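Local atomic coordinates of putative streptothricin acetyltransferase (Bacillus anthracis, PDB entry 3PP9), a protein that probably transfers the acetyl group of acetyl coenzyme A to the antibiotic streptothricin, as a member of the GNAT acetyltransferase family. Residues Ile43-Glu48 with Ala148-Glu153; Pro51-Ser56 with Gln142-Ala147. All coordinates share one frame; numbering follows the deposited sequence.

Contact 1. Residues Ile43-Glu48 with Ala148-Glu153; sequences IEYTVE and ACKFYE. With ACO (acetyl coenzyme *a), chain D.
The phenol of Tyr45, reaching out from strand 43-48, ends between two charged side chains of helix 148-153. Lys150 NZ lies in the plane of the ring, at its edge, and donates to Tyr45 OH over 2.9 Å. Glu153 comes head-on toward the tyrosine, its chain extended beyond CG, and OE2 accepts from Tyr45 OH at 3.0 Å. Ring and carboxylate planes are 28° apart, yet the hydroxyl meets OE2 from above the carboxylate plane, 38° out of it. Tyrosine suits this place because the strand and helix axes stay 12.2 Å apart at closest: a long, rigid side chain covers the strand's share of the gap, the lysine and glutamate chains cover the rest, and the phenol can accept and donate at once. Lys150 reaches it by a chain bent at chi2 (-65°), and Lys150 CE also touches Val47 CG2. Lys150 and Glu153 stand one helical turn apart, and their own ion pair, NZ to OE1, is long at 3.9 Å. The same helix also meets the acetyl coenzyme A: the base of Lys150 lies near the adenine, the Phe151 ring lays one face against CCP, and Tyr152 OH is 3.4 Å from the thioester sulfur S1P. Lys150 and Glu153 each have a second conformer, so this pairing may not be the only one. In the arrangement described, the phenol accepts from an ammonium and donates to a carboxylate, which would probably polarise its O-H.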
# COMPACT_ATOMS: atom_id res chain seq x y z
N ILE A 43 -9.50 -13.99 -6.75
CA ILE A 43 -10.07 -12.75 -7.23
C ILE A 43 -10.17 -12.92 -8.73
O ILE A 43 -9.17 -13.21 -9.40
CB ILE A 43 -9.20 -11.54 -6.88
CG1 ILE A 43 -9.17 -11.34 -5.37
CG2 ILE A 43 -9.74 -10.29 -7.58
CD1 ILE A 43 -8.20 -10.27 -4.90
N GLU A 44 -11.37 -12.73 -9.25
CA GLU A 44 -11.59 -12.88 -10.67
C GLU A 44 -12.05 -11.56 -11.24
O GLU A 44 -12.32 -10.60 -10.52
CB GLU A 44 -12.66 -13.94 -10.91
CG GLU A 44 -12.28 -15.31 -10.39
CD GLU A 44 -13.37 -16.34 -10.59
OE1 GLU A 44 -14.55 -15.96 -10.73
OE2 GLU A 44 -13.04 -17.54 -10.57
N TYR A 45 -12.12 -11.50 -12.55
CA TYR A 45 -12.56 -10.28 -13.15
C TYR A 45 -13.18 -10.54 -14.50
O TYR A 45 -13.02 -11.61 -15.10
CB TYR A 45 -11.38 -9.31 -13.35
CG TYR A 45 -10.39 -9.73 -14.41
CD1 TYR A 45 -10.65 -9.49 -15.77
CD2 TYR A 45 -9.21 -10.37 -14.08
CE1 TYR A 45 -9.77 -9.88 -16.75
CE2 TYR A 45 -8.32 -10.76 -15.05
CZ TYR A 45 -8.61 -10.51 -16.39
OH TYR A 45 -7.75 -10.89 -17.39
N THR A 46 -13.92 -9.54 -14.95
CA THR A 46 -14.52 -9.52 -16.28
C THR A 46 -14.12 -8.15 -16.79
O THR A 46 -13.80 -7.24 -16.00
CB THR A 46 -16.04 -9.73 -16.31
OG1 THR A 46 -16.72 -8.67 -15.61
CG2 THR A 46 -16.42 -11.09 -15.74
N VAL A 47 -14.11 -7.99 -18.10
CA VAL A 47 -13.74 -6.73 -18.73
C VAL A 47 -14.99 -6.03 -19.25
O VAL A 47 -15.84 -6.68 -19.86
CB VAL A 47 -12.76 -7.00 -19.88
CG1 VAL A 47 -12.50 -5.72 -20.66
CG2 VAL A 47 -11.46 -7.61 -19.36
N GLU A 48 -15.11 -4.74 -18.98
CA GLU A 48 -16.25 -3.94 -19.44
C GLU A 48 -15.73 -2.76 -20.24
O GLU A 48 -14.85 -2.04 -19.80
CB GLU A 48 -17.07 -3.41 -18.26
CG GLU A 48 -18.33 -2.64 -18.68
CD GLU A 48 -19.16 -2.12 -17.51
OE1 GLU A 48 -20.16 -1.42 -17.76
OE2 GLU A 48 -18.83 -2.40 -16.35
N ALA A 148 -2.17 -3.05 -19.35
CA ALA A 148 -1.18 -3.44 -18.33
C ALA A 148 -1.62 -4.71 -17.59
O ALA A 148 -0.80 -5.60 -17.33
CB ALA A 148 -0.96 -2.31 -17.35
N CYS A 149 -2.89 -4.78 -17.24
CA CYS A 149 -3.39 -5.97 -16.54
C CYS A 149 -3.16 -7.24 -17.37
O CYS A 149 -2.66 -8.25 -16.85
CB CYS A 149 -4.86 -5.82 -16.16
SG CYS A 149 -5.14 -4.56 -14.86
N LYS A 150 -3.51 -7.20 -18.65
CA LYS A 150 -3.32 -8.36 -19.53
C LYS A 150 -1.83 -8.69 -19.65
O LYS A 150 -1.45 -9.85 -19.66
CB LYS A 150 -3.94 -8.12 -20.89
CG LYS A 150 -5.47 -8.07 -20.87
CD LYS A 150 -6.06 -9.41 -20.48
CE LYS A 150 -7.58 -9.38 -20.49
NZ LYS A 150 -8.18 -10.70 -20.21
N PHE A 151 -1.00 -7.66 -19.73
CA PHE A 151 0.45 -7.85 -19.82
C PHE A 151 0.96 -8.58 -18.56
O PHE A 151 1.70 -9.57 -18.66
CB PHE A 151 1.12 -6.48 -19.94
CG PHE A 151 2.63 -6.50 -19.71
CD1 PHE A 151 3.48 -7.01 -20.67
CD2 PHE A 151 3.18 -5.98 -18.56
CE1 PHE A 151 4.85 -7.02 -20.46
CE2 PHE A 151 4.55 -5.98 -18.34
CZ PHE A 151 5.38 -6.50 -19.30
N TYR A 152 0.57 -8.12 -17.37
CA TYR A 152 1.03 -8.79 -16.14
C TYR A 152 0.53 -10.24 -16.09
O TYR A 152 1.27 -11.14 -15.65
CB TYR A 152 0.65 -8.00 -14.88
CG TYR A 152 1.30 -6.65 -14.83
CD1 TYR A 152 2.67 -6.52 -14.82
CD2 TYR A 152 0.54 -5.50 -14.72
CE1 TYR A 152 3.28 -5.26 -14.79
CE2 TYR A 152 1.14 -4.26 -14.67
CZ TYR A 152 2.50 -4.15 -14.70
OH TYR A 152 3.11 -2.89 -14.66
N GLU A 153 -0.70 -10.46 -16.52
CA GLU A 153 -1.28 -11.80 -16.53
C GLU A 153 -0.46 -12.73 -17.45
O GLU A 153 -0.24 -13.89 -17.13
CB GLU A 153 -2.73 -11.71 -16.98
CG GLU A 153 -3.52 -12.98 -16.85
CD GLU A 153 -4.95 -12.80 -17.31
OE1 GLU A 153 -5.19 -12.51 -18.50
OE2 GLU A 153 -5.85 -13.01 -16.48
N1A ACO D . -3.45 -6.14 -24.48
C2A ACO D . -3.34 -7.48 -24.34
N3A ACO D . -2.17 -8.10 -24.17
C4A ACO D . -1.02 -7.38 -24.13
C5A ACO D . -1.07 -5.93 -24.30
C6A ACO D . -2.38 -5.32 -24.49
N6A ACO D . -2.47 -3.98 -24.64
N7A ACO D . 0.19 -5.47 -24.23
C8A ACO D . 0.99 -6.54 -24.05
N9A ACO D . 0.27 -7.67 -23.98
C1B ACO D . 0.78 -9.05 -23.84
C2B ACO D . 1.44 -9.41 -25.17
O2B ACO D . 0.55 -9.90 -26.18
C3B ACO D . 2.47 -10.43 -24.77
O3B ACO D . 1.86 -11.71 -24.73
P3B ACO D . 2.58 -13.04 -25.26
O7A ACO D . 3.80 -13.20 -24.37
O8A ACO D . 2.89 -12.72 -26.70
O9A ACO D . 1.50 -14.09 -25.04
C4B ACO D . 2.86 -10.01 -23.36
O4B ACO D . 1.79 -9.20 -22.85
C5B ACO D . 4.17 -9.23 -23.37
O5B ACO D . 3.94 -7.98 -24.02
P1A ACO D . 5.17 -7.03 -24.43
O1A ACO D . 5.16 -6.81 -25.92
O2A ACO D . 6.40 -7.60 -23.78
O3A ACO D . 4.72 -5.67 -23.67
P2A ACO D . 5.15 -4.18 -24.04
O4A ACO D . 4.05 -3.66 -24.92
O5A ACO D . 6.58 -4.08 -24.52
O6A ACO D . 5.12 -3.44 -22.60
CBP ACO D . 3.78 -2.17 -21.07
CCP ACO D . 4.00 -3.52 -21.75
CDP ACO D . 2.65 -2.30 -20.06
CEP ACO D . 5.07 -1.74 -20.37
CAP ACO D . 3.42 -1.11 -22.12
OAP ACO D . 2.09 -1.38 -22.63
C9P ACO D . 3.40 0.30 -21.59
O9P ACO D . 4.42 0.93 -21.45
N8P ACO D . 2.23 0.86 -21.29
C7P ACO D . 2.10 2.24 -20.82
C6P ACO D . 2.66 2.48 -19.45
C5P ACO D . 1.98 1.55 -18.48
O5P ACO D . 0.78 1.35 -18.52
N4P ACO D . 2.75 0.98 -17.58
C3P ACO D . 2.25 0.07 -16.56
C2P ACO D . 1.67 0.93 -15.44
S1P ACO D . 1.54 0.04 -13.91
C ACO D . 3.12 0.07 -13.33
O ACO D . 4.01 0.59 -13.97
CH3 ACO D . 3.42 -0.58 -12.02

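Contact 2. Residues Pro51-Ser56 with Gln142-Ala147; sequences PSYEKS and QNNNVA. With ACO (acetyl coenzyme *a), chain D.
Asn144 ND2 spends its two hydrogens in different directions: one on Tyr53 OH, 2.7 Å away, the other on a water 3.0 Å from ND2. The first bond is short but bent, with an N-H...O angle of 139°, and the hydroxyl is tilted from the amide plane. The two side chains cross at about a right angle; ND2 reaches the hydroxyl from near the ring plane, at the edge, with ring and amide planes 55° apart. Beside them Lys55 runs in from the strand. Its CG sits between the backbone N and the carbonyl carbon (chi1 58°), and a bend at chi3 carries NZ in among the amides. There NZ donates to two waters. One, 2.8 Å from Lys55 NZ, hands a hydrogen on to Asn144 OD1; the other is the water already bound by Asn144 ND2, and it donates to Gln142 OE1. Lys55 NZ also comes within 3.6 Å of Gln142 NE2, without a bond between the two nitrogens. Lysine, long and flexible, can thus meet two amides through solvent at this surface, while Asn and Gln each offer an acceptor. Gln142 opens a type I turn that Asn145 N closes by bonding to Gln142 O. Asn145 then does double duty: as N-cap of helix 146-154 its OD1 caps Ala148 N, and its ND2 donates almost straight to O5P in the pantetheine arm at 3.0 Å. Ala147, in the first turn, touches the adenine amine. Strand 51-56 meets the turn through side chains and water, whereas strand 136-142, the turn and helix 146-154 are the strand-turn-helix that in GNAT folds runs along the cofactor.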
# COMPACT_ATOMS: atom_id res chain seq x y z
N PRO A 51 -16.13 4.47 -22.41
CA PRO A 51 -15.79 5.45 -23.44
C PRO A 51 -14.28 5.70 -23.39
O PRO A 51 -13.72 5.94 -22.32
CB PRO A 51 -16.61 6.67 -23.05
CG PRO A 51 -17.75 6.11 -22.29
CD PRO A 51 -17.21 4.95 -21.54
N SER A 52 -13.62 5.64 -24.54
CA SER A 52 -12.18 5.73 -24.55
C SER A 52 -11.58 7.10 -24.34
O SER A 52 -12.20 8.14 -24.66
CB SER A 52 -11.64 5.14 -25.86
OG SER A 52 -12.10 3.81 -26.07
N TYR A 53 -10.38 7.10 -23.78
CA TYR A 53 -9.63 8.30 -23.53
C TYR A 53 -8.16 7.94 -23.38
O TYR A 53 -7.81 6.78 -23.15
CB TYR A 53 -10.14 9.05 -22.30
CG TYR A 53 -10.07 8.33 -20.97
CD1 TYR A 53 -9.01 8.53 -20.07
CD2 TYR A 53 -11.07 7.45 -20.58
CE1 TYR A 53 -8.99 7.89 -18.86
CE2 TYR A 53 -11.05 6.82 -19.37
CZ TYR A 53 -10.00 7.03 -18.51
OH TYR A 53 -10.02 6.35 -17.32
N GLU A 54 -7.30 8.94 -23.51
CA GLU A 54 -5.87 8.76 -23.35
C GLU A 54 -5.40 9.39 -22.07
O GLU A 54 -5.91 10.44 -21.64
CB GLU A 54 -5.06 9.36 -24.51
CG GLU A 54 -5.05 8.52 -25.75
CD GLU A 54 -4.14 9.07 -26.84
OE1 GLU A 54 -3.61 8.25 -27.61
OE2 GLU A 54 -3.94 10.30 -26.90
N LYS A 55 -4.45 8.73 -21.42
CA LYS A 55 -3.87 9.26 -20.19
C LYS A 55 -2.43 8.84 -20.11
O LYS A 55 -2.01 7.89 -20.75
CB LYS A 55 -4.61 8.78 -18.94
CG LYS A 55 -4.67 7.26 -18.76
CD LYS A 55 -5.15 6.87 -17.36
CE LYS A 55 -4.10 7.24 -16.30
NZ LYS A 55 -4.38 6.71 -14.93
N SER A 56 -1.66 9.59 -19.32
CA SER A 56 -0.26 9.30 -19.11
C SER A 56 -0.17 8.55 -17.79
O SER A 56 -0.92 8.84 -16.86
CB SER A 56 0.55 10.59 -19.03
OG SER A 56 0.40 11.37 -20.21
N GLN A 142 -4.21 0.34 -11.95
CA GLN A 142 -5.61 0.75 -11.81
C GLN A 142 -6.42 -0.18 -12.70
O GLN A 142 -5.91 -0.68 -13.72
CB GLN A 142 -5.86 2.19 -12.26
CG GLN A 142 -5.19 3.24 -11.41
CD GLN A 142 -5.62 4.66 -11.77
OE1 GLN A 142 -6.74 4.90 -12.23
NE2 GLN A 142 -4.73 5.62 -11.53
N ASN A 143 -7.69 -0.38 -12.34
CA ASN A 143 -8.57 -1.27 -13.08
C ASN A 143 -8.89 -0.75 -14.48
O ASN A 143 -9.38 -1.50 -15.30
CB ASN A 143 -9.87 -1.59 -12.33
CG ASN A 143 -10.78 -0.41 -12.22
OD1 ASN A 143 -10.34 0.72 -12.01
ND2 ASN A 143 -12.10 -0.66 -12.30
N ASN A 144 -8.59 0.52 -14.77
CA ASN A 144 -8.81 1.03 -16.11
C ASN A 144 -7.62 0.86 -17.03
O ASN A 144 -7.68 1.32 -18.17
CB ASN A 144 -9.27 2.51 -16.09
CG ASN A 144 -8.23 3.46 -15.57
OD1 ASN A 144 -7.19 3.05 -15.08
ND2 ASN A 144 -8.51 4.76 -15.68
N ASN A 145 -6.54 0.22 -16.57
CA ASN A 145 -5.38 -0.03 -17.42
C ASN A 145 -5.41 -1.52 -17.80
O ASN A 145 -4.61 -2.31 -17.33
CB ASN A 145 -4.09 0.35 -16.71
CG ASN A 145 -2.90 0.40 -17.63
OD1 ASN A 145 -2.96 -0.05 -18.78
ND2 ASN A 145 -1.80 0.99 -17.13
N VAL A 146 -6.37 -1.87 -18.65
CA VAL A 146 -6.55 -3.25 -19.08
C VAL A 146 -5.32 -3.76 -19.85
O VAL A 146 -4.92 -4.92 -19.67
CB VAL A 146 -7.89 -3.45 -19.84
CG1 VAL A 146 -8.02 -4.89 -20.35
CG2 VAL A 146 -9.06 -3.09 -18.92
N ALA A 147 -4.67 -2.90 -20.62
CA ALA A 147 -3.48 -3.31 -21.37
C ALA A 147 -2.43 -3.83 -20.40
O ALA A 147 -1.85 -4.89 -20.60
CB ALA A 147 -2.89 -2.15 -22.16
N1A ACO D . -3.45 -6.14 -24.48
C2A ACO D . -3.34 -7.48 -24.34
N3A ACO D . -2.17 -8.10 -24.17
C4A ACO D . -1.02 -7.38 -24.13
C5A ACO D . -1.07 -5.93 -24.30
C6A ACO D . -2.38 -5.32 -24.49
N6A ACO D . -2.47 -3.98 -24.64
N7A ACO D . 0.19 -5.47 -24.23
C8A ACO D . 0.99 -6.54 -24.05
N9A ACO D . 0.27 -7.67 -23.98
C1B ACO D . 0.78 -9.05 -23.84
C2B ACO D . 1.44 -9.41 -25.17
O2B ACO D . 0.55 -9.90 -26.18
C3B ACO D . 2.47 -10.43 -24.77
O3B ACO D . 1.86 -11.71 -24.73
P3B ACO D . 2.58 -13.04 -25.26
O7A ACO D . 3.80 -13.20 -24.37
O8A ACO D . 2.89 -12.72 -26.70
O9A ACO D . 1.50 -14.09 -25.04
C4B ACO D . 2.86 -10.01 -23.36
O4B ACO D . 1.79 -9.20 -22.85
C5B ACO D . 4.17 -9.23 -23.37
O5B ACO D . 3.94 -7.98 -24.02
P1A ACO D . 5.17 -7.03 -24.43
O1A ACO D . 5.16 -6.81 -25.92
O2A ACO D . 6.40 -7.60 -23.78
O3A ACO D . 4.72 -5.67 -23.67
P2A ACO D . 5.15 -4.18 -24.04
O4A ACO D . 4.05 -3.66 -24.92
O5A ACO D . 6.58 -4.08 -24.52
O6A ACO D . 5.12 -3.44 -22.60
CBP ACO D . 3.78 -2.17 -21.07
CCP ACO D . 4.00 -3.52 -21.75
CDP ACO D . 2.65 -2.30 -20.06
CEP ACO D . 5.07 -1.74 -20.37
CAP ACO D . 3.42 -1.11 -22.12
OAP ACO D . 2.09 -1.38 -22.63
C9P ACO D . 3.40 0.30 -21.59
O9P ACO D . 4.42 0.93 -21.45
N8P ACO D . 2.23 0.86 -21.29
C7P ACO D . 2.10 2.24 -20.82
C6P ACO D . 2.66 2.48 -19.45
C5P ACO D . 1.98 1.55 -18.48
O5P ACO D . 0.78 1.35 -18.52
N4P ACO D . 2.75 0.98 -17.58
C3P ACO D . 2.25 0.07 -16.56
C2P ACO D . 1.67 0.93 -15.44
S1P ACO D . 1.54 0.04 -13.91
C ACO D . 3.12 0.07 -13.33
O ACO D . 4.01 0.59 -13.97
CH3 ACO D . 3.42 -0.58 -12.02
O HOH W 1 -4.65 3.91 -15.26
O HOH W 2 -7.20 7.10 -14.34

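How the contacts relate
From the N terminus, strand 25-36 turns back into strand 43-56, whose first part, 43-48, enters contact 1 and whose later part, 51-56, enters contact 2. The chain then builds strands 76-83, 86-95 and 101-108, helix 117-131 and strand 136-142 before it returns. Residues 142-147 close contact 2 first, a loop of 85 residues, and helix residues 148-153 then close the wider loop of contact 1, so the inner loop lies wholly within the outer. Contact 1 ties the two-stranded antiparallel sheet to the middle and later turns of helix 146-154, and contact 2 ties it to the turn just before that helix. They meet where Cys149 SG packs 4.1 Å from Gln142 O.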